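Local coordinates for ECL CdiI (Enterobacter cloacae subsp. cloacae, PDB 4NTQ), which acts as the immunity protein of a contact-dependent growth inhibition system, in which it is paired with the toxic ribosomal RNase carried by CdiA, at residues M1-K7 with Q19-I25; W48-G53 with F139-N144. One frame throughout, in Å; residues are numbered along the deposited sequence.

Contact 1: M1-K7 with Q19-I25; sequences MFGIFSK and QPSSIVI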
# COMPACT_ATOMS: atom_id res chain seq x y z
N MSE B 1 -1.80 -13.16 -14.10
CA MSE B 1 -0.69 -12.25 -14.32
C MSE B 1 -0.37 -11.64 -12.95
O MSE B 1 -1.18 -11.74 -12.02
CB MSE B 1 -1.10 -11.14 -15.32
CG MSE B 1 -0.61 -11.25 -16.84
SE MSE B 1 -0.35 -9.47 -17.26
CE MSE B 1 0.69 -9.12 -15.86
N PHE B 2 0.81 -11.06 -12.80
CA PHE B 2 1.08 -10.23 -11.63
C PHE B 2 1.71 -8.93 -12.06
O PHE B 2 2.60 -8.93 -12.92
CB PHE B 2 2.05 -10.87 -10.63
CG PHE B 2 2.46 -9.92 -9.52
CD1 PHE B 2 3.66 -9.22 -9.58
CD2 PHE B 2 1.62 -9.68 -8.45
CE1 PHE B 2 4.02 -8.32 -8.57
CE2 PHE B 2 1.96 -8.78 -7.45
CZ PHE B 2 3.17 -8.10 -7.51
N GLY B 3 1.31 -7.84 -11.43
CA GLY B 3 2.00 -6.59 -11.67
C GLY B 3 1.22 -5.36 -11.29
O GLY B 3 0.11 -5.44 -10.77
N ILE B 4 1.84 -4.22 -11.54
CA ILE B 4 1.26 -2.94 -11.26
C ILE B 4 1.32 -2.12 -12.55
O ILE B 4 2.40 -1.92 -13.11
CB ILE B 4 2.06 -2.24 -10.16
CG1 ILE B 4 2.02 -3.07 -8.87
CG2 ILE B 4 1.52 -0.82 -9.95
CD1 ILE B 4 2.93 -2.53 -7.76
N PHE B 5 0.16 -1.64 -13.01
CA PHE B 5 0.04 -1.08 -14.36
C PHE B 5 -0.64 0.28 -14.37
O PHE B 5 -1.63 0.49 -13.67
CB PHE B 5 -0.77 -2.04 -15.23
CG PHE B 5 -0.23 -3.43 -15.24
CD1 PHE B 5 0.76 -3.79 -16.14
CD2 PHE B 5 -0.68 -4.37 -14.31
CE1 PHE B 5 1.27 -5.06 -16.14
CE2 PHE B 5 -0.16 -5.64 -14.30
CZ PHE B 5 0.82 -5.98 -15.22
N SER B 6 -0.12 1.19 -15.18
CA SER B 6 -0.72 2.50 -15.36
C SER B 6 -2.04 2.39 -16.10
O SER B 6 -2.19 1.52 -16.96
CB SER B 6 0.19 3.40 -16.20
OG SER B 6 1.46 3.53 -15.61
N LYS B 7 -2.99 3.26 -15.76
CA LYS B 7 -4.13 3.51 -16.61
C LYS B 7 -3.86 4.79 -17.42
O LYS B 7 -2.88 4.85 -18.15
CB LYS B 7 -5.40 3.60 -15.78
CG LYS B 7 -5.58 2.40 -14.87
CD LYS B 7 -6.78 2.56 -13.95
CE LYS B 7 -7.41 1.22 -13.59
NZ LYS B 7 -8.77 1.43 -13.04
N GLN B 19 -0.80 9.06 -10.35
CA GLN B 19 -0.89 8.22 -11.52
C GLN B 19 -1.90 7.12 -11.22
O GLN B 19 -1.64 6.24 -10.39
CB GLN B 19 0.48 7.60 -11.83
CG GLN B 19 0.47 6.58 -12.94
CD GLN B 19 -0.16 7.12 -14.22
OE1 GLN B 19 0.45 7.92 -14.93
NE2 GLN B 19 -1.38 6.68 -14.51
N PRO B 20 -3.08 7.18 -11.89
CA PRO B 20 -4.04 6.09 -11.70
C PRO B 20 -3.43 4.82 -12.22
O PRO B 20 -2.82 4.84 -13.28
CB PRO B 20 -5.25 6.51 -12.55
CG PRO B 20 -5.12 7.99 -12.71
CD PRO B 20 -3.61 8.25 -12.75
N SER B 21 -3.56 3.73 -11.46
CA SER B 21 -2.90 2.47 -11.73
C SER B 21 -3.72 1.33 -11.15
O SER B 21 -4.66 1.55 -10.37
CB SER B 21 -1.53 2.40 -11.03
OG SER B 21 -0.73 3.52 -11.31
N SER B 22 -3.33 0.11 -11.48
CA SER B 22 -3.91 -1.07 -10.85
C SER B 22 -2.81 -2.02 -10.42
O SER B 22 -1.76 -2.10 -11.05
CB SER B 22 -4.81 -1.81 -11.82
OG SER B 22 -6.15 -1.40 -11.62
N ILE B 23 -3.08 -2.75 -9.35
CA ILE B 23 -2.28 -3.91 -9.08
C ILE B 23 -3.14 -5.15 -9.36
O ILE B 23 -4.29 -5.22 -8.96
CB ILE B 23 -1.73 -3.90 -7.65
CG1 ILE B 23 -0.81 -5.10 -7.43
CG2 ILE B 23 -2.85 -3.90 -6.61
CD1 ILE B 23 -0.12 -5.10 -6.08
N VAL B 24 -2.55 -6.10 -10.08
CA VAL B 24 -3.21 -7.36 -10.42
C VAL B 24 -2.45 -8.52 -9.80
O VAL B 24 -1.25 -8.67 -10.02
CB VAL B 24 -3.19 -7.62 -11.94
CG1 VAL B 24 -3.94 -8.91 -12.26
CG2 VAL B 24 -3.77 -6.45 -12.68
N ILE B 25 -3.17 -9.33 -9.04
CA ILE B 25 -2.62 -10.53 -8.45
C ILE B 25 -3.53 -11.65 -8.90
O ILE B 25 -4.54 -11.93 -8.27
CB ILE B 25 -2.64 -10.45 -6.91
CG1 ILE B 25 -1.98 -9.16 -6.42
CG2 ILE B 25 -1.94 -11.64 -6.30
CD1 ILE B 25 -2.30 -8.83 -4.94
O HOH W 1 -8.98 -1.39 -11.43
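Gly3 and Val24 face each other as a hydrogen-bonded antiparallel pair: Gly3 N donates to Val24 O at 3.0 Å, and Val24 N returns the bond to Gly3 O at 2.8 Å. Phe5 and Ser22 repeat this ring two residues further on, and Lys7 N closes the ladder on Pro20 O. The segment directions differ by 161°. Three CA-H...O contacts supplement the ladder, among them Ile4 CA to Ser22 O at 3.1 Å.

On the face bearing Phe2, Ile4, Ile23 and Ile25 the contact is apolar. Phe2 runs alongside Ile25 and presents its ring edge, with CE2 4.1 Å from Ile25 CG1; its CG lies anti to the backbone N (chi1 173°), which turns the CD2-CE2 edge of the ring toward Ile25. CG1 of Ile4 meets CG1 of Ile23 at 3.8 Å, the two chains slanting across each other.

The face of Phe5, Ser22 and Val24 is more open. The Phe5 ring crosses Val24 at about a right angle, its CE2 meeting CG2 of that valine. Gly3 CA lies beside the rim of the Phe5 ring, 3.5 Å from CE2. The extended Lys7 chain passes Ser22, and a water joins Lys7 NZ to Ser22 OG.

Pro20 O accepts twice, from Lys7 N and from Gln19 NE2 (2.6 Å), and it lies nearly in the plane of the Gln19 amide; NE2 also donates to Gly8 O, so two acceptors hold NE2 and limit rotation of the amide. Farther out, strand 28-35 pairs with the other edge of 16-25, while Leu64, Trp80 and Leu82 cover the apolar face. The whole is an antiparallel ladder in an antiparallel sheet, with strand 16-25 between 2-6 and 28-35.

Contact 2: W48-G53 with F139-N144; sequences WLKSLG and FYHSLN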
# COMPACT_ATOMS: atom_id res chain seq x y z
N TRP B 48 10.92 -1.25 -7.86
CA TRP B 48 10.30 -2.58 -7.92
C TRP B 48 11.27 -3.59 -8.53
O TRP B 48 11.35 -4.73 -8.07
CB TRP B 48 9.02 -2.54 -8.76
CG TRP B 48 7.97 -1.58 -8.26
CD1 TRP B 48 7.83 -1.10 -6.99
CD2 TRP B 48 6.92 -0.98 -9.03
NE1 TRP B 48 6.76 -0.23 -6.92
CE2 TRP B 48 6.18 -0.14 -8.16
CE3 TRP B 48 6.53 -1.07 -10.38
CZ2 TRP B 48 5.07 0.60 -8.59
CZ3 TRP B 48 5.43 -0.32 -10.81
CH2 TRP B 48 4.72 0.50 -9.91
N LEU B 49 11.98 -3.17 -9.57
CA LEU B 49 12.99 -4.03 -10.20
C LEU B 49 14.06 -4.47 -9.19
O LEU B 49 14.38 -5.65 -9.10
CB LEU B 49 13.66 -3.32 -11.38
CG LEU B 49 14.69 -4.15 -12.17
CD1 LEU B 49 14.08 -5.45 -12.62
CD2 LEU B 49 15.21 -3.38 -13.38
N LYS B 50 14.59 -3.53 -8.42
CA LYS B 50 15.61 -3.83 -7.42
C LYS B 50 15.05 -4.74 -6.34
O LYS B 50 15.67 -5.73 -5.98
CB LYS B 50 16.15 -2.55 -6.77
CG LYS B 50 17.07 -1.73 -7.67
CD LYS B 50 17.62 -0.52 -6.91
CE LYS B 50 18.59 0.29 -7.76
NZ LYS B 50 18.83 1.65 -7.20
N SER B 51 13.86 -4.39 -5.86
CA SER B 51 13.22 -5.14 -4.77
C SER B 51 12.89 -6.57 -5.18
O SER B 51 13.02 -7.50 -4.39
CB SER B 51 11.96 -4.40 -4.31
OG SER B 51 11.31 -5.10 -3.28
N LEU B 52 12.46 -6.74 -6.43
CA LEU B 52 12.15 -8.04 -6.98
C LEU B 52 13.44 -8.87 -7.14
O LEU B 52 13.49 -10.04 -6.75
CB LEU B 52 11.41 -7.88 -8.31
CG LEU B 52 9.95 -7.41 -8.13
CD1 LEU B 52 9.35 -6.93 -9.44
CD2 LEU B 52 9.08 -8.51 -7.52
N GLY B 53 14.47 -8.26 -7.70
CA GLY B 53 15.79 -8.88 -7.74
C GLY B 53 16.25 -9.43 -6.40
O GLY B 53 16.59 -10.61 -6.31
N PHE B 139 6.80 -10.37 -14.58
CA PHE B 139 6.76 -8.97 -14.20
C PHE B 139 8.16 -8.41 -13.89
O PHE B 139 8.47 -7.28 -14.24
CB PHE B 139 5.85 -8.77 -12.98
CG PHE B 139 5.69 -7.32 -12.59
CD1 PHE B 139 5.16 -6.41 -13.48
CD2 PHE B 139 6.04 -6.90 -11.32
CE1 PHE B 139 5.00 -5.09 -13.12
CE2 PHE B 139 5.88 -5.59 -10.94
CZ PHE B 139 5.36 -4.67 -11.85
N TYR B 140 8.98 -9.21 -13.23
CA TYR B 140 10.36 -8.82 -12.96
C TYR B 140 11.12 -8.60 -14.27
O TYR B 140 11.78 -7.59 -14.46
CB TYR B 140 11.02 -9.91 -12.12
CG TYR B 140 12.53 -9.89 -12.10
CD1 TYR B 140 13.23 -8.89 -11.45
CD2 TYR B 140 13.26 -10.90 -12.71
CE1 TYR B 140 14.60 -8.88 -11.41
CE2 TYR B 140 14.64 -10.91 -12.66
CZ TYR B 140 15.30 -9.90 -12.02
OH TYR B 140 16.69 -9.90 -11.98
N HIS B 141 11.02 -9.56 -15.18
CA HIS B 141 11.65 -9.43 -16.49
C HIS B 141 11.16 -8.22 -17.30
O HIS B 141 11.95 -7.58 -18.00
CB HIS B 141 11.46 -10.72 -17.29
CG HIS B 141 12.25 -11.87 -16.74
ND1 HIS B 141 11.84 -13.18 -16.86
CD2 HIS B 141 13.42 -11.91 -16.07
CE1 HIS B 141 12.72 -13.98 -16.28
NE2 HIS B 141 13.69 -13.23 -15.80
N SER B 142 9.87 -7.90 -17.20
CA SER B 142 9.33 -6.82 -18.03
C SER B 142 9.84 -5.47 -17.55
O SER B 142 10.01 -4.53 -18.34
CB SER B 142 7.81 -6.82 -18.03
OG SER B 142 7.33 -6.55 -16.73
N LEU B 143 10.08 -5.36 -16.25
CA LEU B 143 10.60 -4.12 -15.71
C LEU B 143 12.05 -4.03 -16.15
O LEU B 143 12.58 -2.95 -16.36
CB LEU B 143 10.50 -4.13 -14.19
CG LEU B 143 9.07 -4.11 -13.67
CD1 LEU B 143 9.07 -4.32 -12.16
CD2 LEU B 143 8.38 -2.80 -14.04
N ASN B 144 12.68 -5.20 -16.29
CA ASN B 144 14.10 -5.30 -16.59
C ASN B 144 14.38 -4.91 -18.05
O ASN B 144 15.53 -4.68 -18.44
CB ASN B 144 14.56 -6.73 -16.28
CG ASN B 144 16.07 -6.87 -16.23
OD1 ASN B 144 16.79 -5.96 -15.80
ND2 ASN B 144 16.57 -8.03 -16.64
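Leu49 and Leu52 reach from helix 41-58 onto Phe139, Tyr140 and Leu143 of helix 133-144, and no hydrogen bond links the two segments. Their short axes approach to 9.4 Å with 137° between the N-to-C directions, while the CA atoms of Leu49 and Leu143 are 6.0 Å apart.

Aliphatic contacts form the middle of the interface. CD1 of Leu52 meets CD1 of Leu143 at 3.8 Å, the two side chains crossing at about a right angle; the same Leu143 methyl also touches Trp48 CB. Leu49 extends its CG away from its own backbone N (chi1 -177°), which carries CD1 to Tyr140 and CD2 to Asn144, where OD1 is 3.9 Å from that methyl.

Aromatic groups flank these leucines. Leu143 CD1 sits 3.6 Å above one face of the Phe139 ring, offset toward its rim, and Leu52 CD1 approaches CD2 of the same ring at 3.8 Å. Trp48 CE3 comes in near the plane of Phe139, at its edge, 4.1 Å from CZ. Around the Tyr140 ring, CE1 meets Leu49 CD1 and Gly53 N, whereas CD1 rests against Leu52 CB.

Polar bonds act within the segments. Phe139 O accepts from Leu143 N and from Ser142 OG (2.8 Å), both arriving from one face of its carbonyl plane.

Trp48 NE1 bonds to Ala65 O, and the side chains of Trp48 and Leu52 pack on Leu64 of strand 61-65. Helix 41-58 thus uses Trp48 and Leu52 to pack on both strand 61-65 and helix 133-144, whose Tyr140 reaches farther along it to Leu56 and whose Leu143 touches Lys45.

Contact 1 closes before contact 2 opens along the chain, and their centres lie 14 Å apart, each about 11 Å from the centre of the chain. They nevertheless touch directly. Phe139 packs on the N-terminal strand, its CB 3.3 Å from Phe2 O, and its ring meets that of Phe2 with planes at about 85°. Beside it, Trp48 CH2 lies 3.5 Å from Ile4 CG2. Leu64 is a common neighbour, touched by Phe2 and Ile4 as well as by Trp48 and Leu52, so strand 61-65 of the second sheet joins both. The N-terminal antiparallel sheet and the helix pair therefore pack against one another, consistent with a shared apolar core.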